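Local atomic coordinates of methionine gamma-lyase (Trichomonas vaginalis, PDB entry 1PFF), a protein that belongs to the Cys/Met metabolism family of pyridoxal-phosphate-dependent enzymes, with a fold of the aminotransferase clan, and is assembled from four chains. Residues L97-I102 and K238-M243; K222-G227 and A249-G254; I281-S286 and N305-S310. All blocks are in the same frame, centred on the assembly; numbering follows the deposited sequence.

Interaction 1 (L97-I102 and K238-M243)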
loop_
_atom_site.group_PDB
_atom_site.type_symbol
_atom_site.label_atom_id
_atom_site.label_comp_id
_atom_site.label_asym_id
_atom_site.label_seq_id
_atom_site.Cartn_x
_atom_site.Cartn_y
_atom_site.Cartn_z
ATOM N N LEU A 97 35.320 -8.907 3.650
ATOM C CA LEU A 97 34.805 -10.082 2.933
ATOM C C LEU A 97 35.546 -11.359 3.330
ATOM O O LEU A 97 35.772 -12.251 2.507
ATOM C CB LEU A 97 34.867 -9.869 1.407
ATOM C CG LEU A 97 33.934 -8.927 0.616
ATOM C CD1 LEU A 97 32.457 -9.260 0.837
ATOM C CD2 LEU A 97 34.204 -7.457 0.906
ATOM N N LYS A 98 35.940 -11.429 4.596
ATOM C CA LYS A 98 36.529 -12.652 5.123
ATOM C C LYS A 98 35.588 -13.824 4.867
ATOM O O LYS A 98 34.370 -13.717 5.072
ATOM C CB LYS A 98 36.802 -12.510 6.611
ATOM C CG LYS A 98 37.605 -13.674 7.203
ATOM C CD LYS A 98 37.855 -13.427 8.685
ATOM C CE LYS A 98 36.699 -13.974 9.537
ATOM N NZ LYS A 98 36.895 -13.577 10.965
ATOM N N VAL A 99 36.153 -14.943 4.424
ATOM C CA VAL A 99 35.349 -16.123 4.115
ATOM C C VAL A 99 35.477 -17.173 5.218
ATOM O O VAL A 99 36.585 -17.551 5.600
ATOM C CB VAL A 99 35.758 -16.742 2.748
ATOM C CG1 VAL A 99 34.986 -18.028 2.496
ATOM C CG2 VAL A 99 35.540 -15.737 1.603
ATOM N N ILE A 100 34.346 -17.634 5.738
ATOM C CA ILE A 100 34.350 -18.696 6.742
ATOM C C ILE A 100 33.818 -19.990 6.123
ATOM O O ILE A 100 32.753 -19.992 5.483
ATOM C CB ILE A 100 33.529 -18.277 7.988
ATOM C CG1 ILE A 100 34.158 -17.033 8.632
ATOM C CG2 ILE A 100 33.429 -19.438 8.998
ATOM C CD1 ILE A 100 33.185 -16.208 9.524
ATOM N N ASP A 101 34.564 -21.078 6.318
ATOM C CA ASP A 101 34.163 -22.388 5.833
ATOM C C ASP A 101 32.950 -22.898 6.624
ATOM O O ASP A 101 33.080 -23.328 7.778
ATOM C CB ASP A 101 35.348 -23.361 5.931
ATOM C CG ASP A 101 35.091 -24.668 5.219
ATOM O OD1 ASP A 101 36.061 -25.238 4.686
ATOM O OD2 ASP A 101 33.970 -25.218 5.154
ATOM N N ILE A 102 31.772 -22.838 5.998
ATOM C CA ILE A 102 30.514 -23.185 6.679
ATOM C C ILE A 102 30.509 -24.648 7.121
ATOM O O ILE A 102 30.245 -24.950 8.289
ATOM C CB ILE A 102 29.278 -22.879 5.774
ATOM C CG1 ILE A 102 29.169 -21.372 5.473
ATOM C CG2 ILE A 102 27.999 -23.403 6.417
ATOM C CD1 ILE A 102 28.180 -21.040 4.330
ATOM N N LYS A 238 34.783 -20.876 -3.324
ATOM C CA LYS A 238 34.519 -21.693 -4.515
ATOM C C LYS A 238 33.676 -22.942 -4.232
ATOM O O LYS A 238 32.878 -23.365 -5.073
ATOM C CB LYS A 238 35.845 -22.116 -5.164
ATOM C CG LYS A 238 35.734 -22.489 -6.625
ATOM C CD LYS A 238 36.903 -23.366 -7.114
ATOM C CE LYS A 238 38.241 -22.668 -6.952
ATOM N NZ LYS A 238 39.190 -22.997 -8.053
ATOM N N LYS A 239 33.862 -23.541 -3.062
ATOM C CA LYS A 239 33.104 -24.739 -2.730
ATOM C C LYS A 239 31.719 -24.477 -2.126
ATOM O O LYS A 239 30.865 -25.359 -2.183
ATOM C CB LYS A 239 33.919 -25.698 -1.862
ATOM C CG LYS A 239 34.259 -25.204 -0.485
ATOM C CD LYS A 239 35.052 -26.280 0.269
ATOM C CE LYS A 239 35.091 -25.984 1.745
ATOM N NZ LYS A 239 35.967 -26.950 2.460
ATOM N N GLN A 240 31.494 -23.272 -1.590
ATOM C CA GLN A 240 30.214 -22.957 -0.940
ATOM C C GLN A 240 29.397 -21.822 -1.566
ATOM O O GLN A 240 28.305 -21.514 -1.078
ATOM C CB GLN A 240 30.397 -22.718 0.577
ATOM C CG GLN A 240 31.139 -21.423 0.965
ATOM C CD GLN A 240 31.519 -21.364 2.449
ATOM O OE1 GLN A 240 31.679 -22.400 3.103
ATOM N NE2 GLN A 240 31.665 -20.152 2.974
ATOM N N MET A 241 29.921 -21.196 -2.621
ATOM C CA MET A 241 29.235 -20.079 -3.288
ATOM C C MET A 241 29.148 -20.345 -4.796
ATOM O O MET A 241 30.168 -20.611 -5.415
ATOM C CB MET A 241 29.997 -18.762 -3.066
ATOM C CG MET A 241 30.182 -18.340 -1.603
ATOM S SD MET A 241 31.044 -16.774 -1.447
ATOM C CE MET A 241 29.677 -15.590 -1.700
ATOM N N LYS A 242 27.949 -20.283 -5.377
ATOM C CA LYS A 242 27.792 -20.494 -6.827
ATOM C C LYS A 242 28.430 -19.361 -7.628
ATOM O O LYS A 242 28.908 -19.576 -8.743
ATOM C CB LYS A 242 26.322 -20.642 -7.229
ATOM C CG LYS A 242 25.611 -21.786 -6.540
ATOM C CD LYS A 242 24.209 -21.995 -7.133
ATOM C CE LYS A 242 23.360 -22.906 -6.259
ATOM N NZ LYS A 242 24.080 -24.156 -5.903
ATOM N N MET A 243 28.385 -18.158 -7.063
ATOM C CA MET A 243 29.127 -16.999 -7.558
ATOM C C MET A 243 29.616 -16.259 -6.316
ATOM O O MET A 243 29.223 -16.597 -5.202
ATOM C CB MET A 243 28.242 -16.081 -8.401
ATOM C CG MET A 243 27.592 -16.748 -9.625
ATOM S SD MET A 243 26.516 -15.536 -10.449
ATOM C CE MET A 243 27.455 -15.010 -11.697
HETATM O O HOH W 1 31.928 -25.032 3.418
HETATM O O HOH W 2 34.750 -27.920 4.675
#

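Interaction 2 (K222-G227 and A249-G254)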
loop_
_atom_site.group_PDB
_atom_site.type_symbol
_atom_site.label_atom_id
_atom_site.label_comp_id
_atom_site.label_asym_id
_atom_site.label_seq_id
_atom_site.Cartn_x
_atom_site.Cartn_y
_atom_site.Cartn_z
ATOM N N LYS A 222 45.028 -3.020 -2.060
ATOM C CA LYS A 222 44.539 -4.378 -1.924
ATOM C C LYS A 222 43.033 -4.422 -2.209
ATOM O O LYS A 222 42.290 -3.571 -1.723
ATOM C CB LYS A 222 44.879 -4.893 -0.522
ATOM C CG LYS A 222 44.411 -6.277 -0.191
ATOM C CD LYS A 222 44.987 -7.377 -1.067
ATOM C CE LYS A 222 44.596 -8.706 -0.450
ATOM N NZ LYS A 222 44.832 -9.905 -1.299
ATOM N N VAL A 223 42.603 -5.385 -3.027
ATOM C CA VAL A 223 41.174 -5.616 -3.270
ATOM C C VAL A 223 40.669 -6.821 -2.472
ATOM O O VAL A 223 41.296 -7.885 -2.447
ATOM C CB VAL A 223 40.847 -5.817 -4.777
ATOM C CG1 VAL A 223 39.341 -6.053 -4.985
ATOM C CG2 VAL A 223 41.317 -4.616 -5.587
ATOM N N TYR A 224 39.538 -6.640 -1.809
ATOM C CA TYR A 224 38.923 -7.713 -1.040
ATOM C C TYR A 224 37.680 -8.196 -1.774
ATOM O O TYR A 224 36.661 -7.511 -1.808
ATOM C CB TYR A 224 38.599 -7.229 0.376
ATOM C CG TYR A 224 39.784 -6.569 1.047
ATOM C CD1 TYR A 224 39.941 -5.178 1.031
ATOM C CD2 TYR A 224 40.755 -7.338 1.689
ATOM C CE1 TYR A 224 41.046 -4.574 1.645
ATOM C CE2 TYR A 224 41.856 -6.747 2.297
ATOM C CZ TYR A 224 41.994 -5.373 2.272
ATOM O OH TYR A 224 43.082 -4.793 2.879
ATOM N N TYR A 225 37.799 -9.350 -2.422
ATOM C CA TYR A 225 36.684 -9.954 -3.160
ATOM C C TYR A 225 36.887 -11.467 -3.246
ATOM O O TYR A 225 37.936 -11.925 -3.713
ATOM C CB TYR A 225 36.525 -9.339 -4.563
ATOM C CG TYR A 225 35.317 -9.895 -5.299
ATOM C CD1 TYR A 225 34.020 -9.618 -4.855
ATOM C CD2 TYR A 225 35.471 -10.730 -6.408
ATOM C CE1 TYR A 225 32.893 -10.140 -5.508
ATOM C CE2 TYR A 225 34.344 -11.262 -7.080
ATOM C CZ TYR A 225 33.063 -10.967 -6.612
ATOM O OH TYR A 225 31.960 -11.474 -7.259
ATOM N N PRO A 226 35.921 -12.244 -2.755
ATOM C CA PRO A 226 36.054 -13.712 -2.713
ATOM C C PRO A 226 36.392 -14.390 -4.049
ATOM O O PRO A 226 37.033 -15.436 -4.032
ATOM C CB PRO A 226 34.687 -14.172 -2.194
ATOM C CG PRO A 226 34.225 -13.019 -1.352
ATOM C CD PRO A 226 34.661 -11.792 -2.129
ATOM N N GLY A 227 35.995 -13.790 -5.169
ATOM C CA GLY A 227 36.276 -14.334 -6.486
ATOM C C GLY A 227 37.701 -14.172 -6.998
ATOM O O GLY A 227 38.063 -14.769 -8.012
ATOM N N ALA A 249 35.340 -4.817 -1.309
ATOM C CA ALA A 249 36.005 -3.745 -0.594
ATOM C C ALA A 249 37.397 -3.590 -1.173
ATOM O O ALA A 249 37.930 -4.510 -1.796
ATOM C CB ALA A 249 36.032 -4.002 0.910
ATOM N N PHE A 250 37.970 -2.409 -1.017
ATOM C CA PHE A 250 39.331 -2.181 -1.468
ATOM C C PHE A 250 39.978 -1.046 -0.705
ATOM O O PHE A 250 39.292 -0.123 -0.233
ATOM C CB PHE A 250 39.431 -1.990 -2.998
ATOM C CG PHE A 250 38.690 -0.798 -3.527
ATOM C CD1 PHE A 250 37.332 -0.882 -3.837
ATOM C CD2 PHE A 250 39.361 0.403 -3.772
ATOM C CE1 PHE A 250 36.645 0.233 -4.355
ATOM C CE2 PHE A 250 38.678 1.521 -4.285
ATOM C CZ PHE A 250 37.326 1.428 -4.576
ATOM N N ASP A 251 41.297 -1.152 -0.564
ATOM C CA ASP A 251 42.102 -0.087 0.009
ATOM C C ASP A 251 42.580 0.867 -1.067
ATOM O O ASP A 251 43.032 0.454 -2.143
ATOM C CB ASP A 251 43.311 -0.645 0.761
ATOM C CG ASP A 251 42.927 -1.365 2.028
ATOM O OD1 ASP A 251 41.840 -1.072 2.586
ATOM O OD2 ASP A 251 43.650 -2.253 2.530
ATOM N N VAL A 252 42.451 2.153 -0.771
ATOM C CA VAL A 252 43.244 3.157 -1.452
ATOM C C VAL A 252 44.244 3.707 -0.431
ATOM O O VAL A 252 44.268 3.307 0.743
ATOM C CB VAL A 252 42.412 4.298 -2.085
ATOM C CG1 VAL A 252 41.546 3.775 -3.248
ATOM C CG2 VAL A 252 41.570 5.035 -1.034
ATOM N N ASP A 253 45.423 4.722 -0.945
ATOM C CA ASP A 253 46.460 5.222 -0.063
ATOM C C ASP A 253 45.923 6.347 0.822
ATOM O O ASP A 253 46.193 7.519 0.571
ATOM C CB ASP A 253 47.634 5.693 -0.907
ATOM C CG ASP A 253 48.891 5.872 -0.103
ATOM O OD1 ASP A 253 48.905 5.526 1.100
ATOM O OD2 ASP A 253 49.923 6.353 -0.609
ATOM N N GLY A 254 45.168 5.983 1.860
ATOM C CA GLY A 254 44.746 6.955 2.863
ATOM C C GLY A 254 43.343 7.525 2.744
ATOM O O GLY A 254 42.728 7.487 1.679
#

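Interaction 3 (I281-S286 and N305-S310)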
loop_
_atom_site.group_PDB
_atom_site.type_symbol
_atom_site.label_atom_id
_atom_site.label_comp_id
_atom_site.label_asym_id
_atom_site.label_seq_id
_atom_site.Cartn_x
_atom_site.Cartn_y
_atom_site.Cartn_z
ATOM N N ILE A 281 28.405 3.007 -2.954
ATOM C CA ILE A 281 29.777 3.064 -2.458
ATOM C C ILE A 281 29.828 3.906 -1.182
ATOM O O ILE A 281 29.010 4.816 -0.987
ATOM C CB ILE A 281 30.730 3.606 -3.572
ATOM C CG1 ILE A 281 32.208 3.327 -3.252
ATOM C CG2 ILE A 281 30.496 5.105 -3.843
ATOM C CD1 ILE A 281 33.114 3.354 -4.491
ATOM N N GLN A 282 30.783 3.586 -0.314
ATOM C CA GLN A 282 30.961 4.311 0.933
ATOM C C GLN A 282 32.373 4.151 1.457
ATOM O O GLN A 282 33.091 3.213 1.095
ATOM C CB GLN A 282 29.965 3.832 1.995
ATOM C CG GLN A 282 30.183 2.396 2.438
ATOM C CD GLN A 282 29.257 1.966 3.559
ATOM O OE1 GLN A 282 28.133 2.465 3.676
ATOM N NE2 GLN A 282 29.717 1.026 4.377
ATOM N N HIS A 283 32.749 5.080 2.326
ATOM C CA HIS A 283 33.999 5.014 3.069
ATOM C C HIS A 283 33.554 4.954 4.520
ATOM O O HIS A 283 33.180 5.983 5.092
ATOM C CB HIS A 283 34.835 6.261 2.795
ATOM C CG HIS A 283 36.057 6.374 3.652
ATOM N ND1 HIS A 283 37.226 5.694 3.379
ATOM C CD2 HIS A 283 36.295 7.094 4.772
ATOM C CE1 HIS A 283 38.130 5.991 4.294
ATOM N NE2 HIS A 283 37.590 6.834 5.154
ATOM N N PRO A 284 33.529 3.748 5.087
ATOM C CA PRO A 284 32.951 3.530 6.421
ATOM C C PRO A 284 33.537 4.415 7.526
ATOM O O PRO A 284 32.763 4.948 8.316
ATOM C CB PRO A 284 33.251 2.052 6.698
ATOM C CG PRO A 284 33.388 1.437 5.337
ATOM C CD PRO A 284 34.007 2.493 4.478
ATOM N N ALA A 285 34.858 4.571 7.580
ATOM C CA ALA A 285 35.498 5.311 8.676
ATOM C C ALA A 285 35.071 6.779 8.779
ATOM O O ALA A 285 35.173 7.388 9.852
ATOM C CB ALA A 285 37.005 5.201 8.591
ATOM N N SER A 286 34.602 7.344 7.669
ATOM C CA SER A 286 34.109 8.719 7.659
ATOM C C SER A 286 32.595 8.812 7.511
ATOM O O SER A 286 31.989 9.806 7.931
ATOM C CB SER A 286 34.788 9.532 6.552
ATOM O OG SER A 286 34.310 9.144 5.278
ATOM N N ASN A 305 41.670 3.386 5.260
ATOM C CA ASN A 305 41.962 3.136 3.846
ATOM C C ASN A 305 40.759 2.562 3.083
ATOM O O ASN A 305 40.711 2.641 1.850
ATOM C CB ASN A 305 43.127 2.146 3.691
ATOM C CG ASN A 305 44.433 2.638 4.297
ATOM O OD1 ASN A 305 45.208 1.838 4.839
ATOM N ND2 ASN A 305 44.709 3.935 4.178
ATOM N N LEU A 306 39.810 1.977 3.819
ATOM C CA LEU A 306 38.806 1.079 3.238
ATOM C C LEU A 306 37.595 1.742 2.575
ATOM O O LEU A 306 36.920 2.567 3.181
ATOM C CB LEU A 306 38.319 0.063 4.273
ATOM C CG LEU A 306 37.579 -1.140 3.670
ATOM C CD1 LEU A 306 38.560 -2.146 3.066
ATOM C CD2 LEU A 306 36.688 -1.797 4.716
ATOM N N ILE A 307 37.338 1.353 1.325
ATOM C CA ILE A 307 36.115 1.707 0.609
ATOM C C ILE A 307 35.285 0.436 0.404
ATOM O O ILE A 307 35.826 -0.611 0.049
ATOM C CB ILE A 307 36.448 2.360 -0.759
ATOM C CG1 ILE A 307 37.108 3.722 -0.561
ATOM C CG2 ILE A 307 35.176 2.519 -1.604
ATOM C CD1 ILE A 307 37.826 4.257 -1.793
ATOM N N ARG A 308 33.978 0.524 0.649
ATOM C CA ARG A 308 33.082 -0.609 0.423
ATOM C C ARG A 308 32.203 -0.294 -0.762
ATOM O O ARG A 308 31.601 0.791 -0.835
ATOM C CB ARG A 308 32.194 -0.865 1.637
ATOM C CG ARG A 308 32.887 -1.472 2.846
ATOM C CD ARG A 308 31.939 -1.677 4.027
ATOM N NE ARG A 308 31.113 -2.880 3.894
ATOM C CZ ARG A 308 29.800 -2.929 4.123
ATOM N NH1 ARG A 308 29.132 -1.841 4.499
ATOM N NH2 ARG A 308 29.146 -4.074 3.976
ATOM N N LEU A 309 32.121 -1.251 -1.680
ATOM C CA LEU A 309 31.367 -1.081 -2.911
ATOM C C LEU A 309 30.356 -2.211 -3.047
ATOM O O LEU A 309 30.719 -3.393 -3.020
ATOM C CB LEU A 309 32.325 -1.058 -4.112
ATOM C CG LEU A 309 31.739 -1.198 -5.525
ATOM C CD1 LEU A 309 30.787 -0.037 -5.861
ATOM C CD2 LEU A 309 32.865 -1.286 -6.546
ATOM N N SER A 310 29.083 -1.831 -3.159
ATOM C CA SER A 310 28.022 -2.768 -3.448
ATOM C C SER A 310 27.710 -2.651 -4.937
ATOM O O SER A 310 27.162 -1.643 -5.378
ATOM C CB SER A 310 26.796 -2.419 -2.602
ATOM O OG SER A 310 25.707 -3.233 -2.933
HETATM O O HOH W 3 36.884 3.217 5.926
#

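Interaction 1 (L97-I102 and K238-M243)
With CG of Gln240 set between its backbone N and carbonyl carbon (chi1 70°) and the chain extended beyond, the carboxamide is carried straight out of the helix end onto the backbone of Ile100 and Ile102. Lys239 leaves its backbone in the same way and stays extended as far as NZ, where it meets Asp101 from across, the two side chains at about a right angle. Gln240 suits its place because one flat amide can give and accept at once. Its NE2 donates to Ile100 O at 2.7 Å, with Ile100 O lying nearly in the plane of the Gln240 amide, while NE2 itself is tilted 34° from the plane of the Ile100 carbonyl. Its OE1 takes the N-H of Ile102 at 2.9 Å, in the carbonyl plane and on a lone pair. Two bonds to the backbone on either side of Asp101 fix the rotation of the amide, and CG1 of Ile102 lies 3.6 Å from OE1. Lys239 NZ reaches Asp101 OD1 at 2.8 Å on the syn side of the carboxylate, somewhat out of its plane, forming a salt bridge. One water donates to both Asp101 OD2 and Gln240 OE1; a second donates to OD2 and accepts from Lys239 NZ, so the ion pair and the amide form one network. Asp101 is also the N-cap of helix 102-109, its OD2 accepting from Asp104 N. The contact thus joins the loop following strand 84-90 to the C-terminal end of helix 234-240, with Ile102 packed on Phe89 of that strand and Val99 on Ile236 of that helix.

Interaction 2 (K222-G227 and A249-G254)
Lys222, Val223 and Tyr224 run antiparallel to Ala249, Phe250 and Asp251, held by three backbone hydrogen bonds. Tyr224 and Ala249 are a hydrogen-bonded pair: Tyr224 N donates to Ala249 O at 2.7 Å, and Ala249 N returns a bond to Tyr224 O at 3.0 Å. Farther along, Asp251 N gives a third bond to Lys222 O at 2.9 Å. Val223 and Phe250 between them are a non-hydrogen-bonded pair, and here Phe250 CA adds a CA-H...O contact to Lys222 O.

The polar side-chain contact lies on the face that carries Tyr224 and Ala249. The Tyr224 hydroxyl donates to Asp251 OD2 at 2.6 Å, coming from above the carboxylate plane, while the carboxylate sits at the edge of the ring with the two planes 74° apart. Tyr224 CG lies anti to the carbonyl carbon (chi1 -51°), which lays the ring along the neighbouring strand and brings OH level with Asp251. A tyrosine suits this post, its long ring spanning two residues and ending in a donor.

Apolar contacts lie on both faces: the small Ala249 puts CB 4.1 Å from Tyr224 CD1, and on the other face Val223 CG2 meets Phe250 CB at 4.1 Å.

Strand 223-224 is the outermost strand of a five-stranded mixed sheet in this chain, and strand 247-251 separates it from strand 306-310. Leu306 of that third strand packs on Tyr224, Ala249 and Asp251, whereas Phe250, on the other face, lies against Leu214 of helix 183-216.

Interaction 3 (I281-S286 and N305-S310)
Gln282 and Arg308 face each other as an antiparallel hydrogen-bonded pair: Gln282 N donates to Arg308 O at 3.0 Å, and Arg308 N to Gln282 O at 2.9 Å. Their side chains lie side by side and point the same way, so the aliphatic parts pack, Gln282 CG against Arg308 CB at 3.9 Å. Beyond the pair, Pro284 CG touches Arg308 CD at 3.7 Å. On the other face, Ile281 sends CG1, anti to its backbone N (chi1 -164°), against Ile307 CG2 at 3.5 Å, and its CB lies 4.3 Å from Leu309 CD1. Branched aliphatic residues suit this buried face, where Leu323 of helix 316-328 covers both Ile281 and Leu309. Arg308 NE makes a weak hydrogen bond to Asn94 O, which probably helps to place the guanidinium. Chemically, the pairing divides the two faces: one is hydrocarbon, packed against helix 316-328, while the other holds a long cationic side chain alongside an amide. Pro284 has no N-H to offer, and past it a water accepts from Ala285 N and donates to Leu306 O at 2.8 Å, so that this carbonyl has a hydrogen-bond partner although the regular pairing has ended.

From the N terminus, the chain first enters interaction 1 at residues 97-102, and that contact closes only at 238-243, after a loop of 135 residues. Interaction 2 opens at 222-227, before interaction 1 has closed, and ends at 249-254, closing a loop of 21 residues that contains helix 234-240, so the two cross; they also touch, Leu97 packing on Tyr224, Ala249 and Pro226. Interaction 3 follows in series and closes a short loop of 18 residues. Strands 247-251 and 306-310 are sheet neighbours, where a probable hydrogen bond from Ile307 N to Phe250 O joins interactions 2 and 3. Interaction 1 ties helix 234-240, between strands 223-224 and 247-251 in the chain, to the loop leading from the seven-stranded sheet.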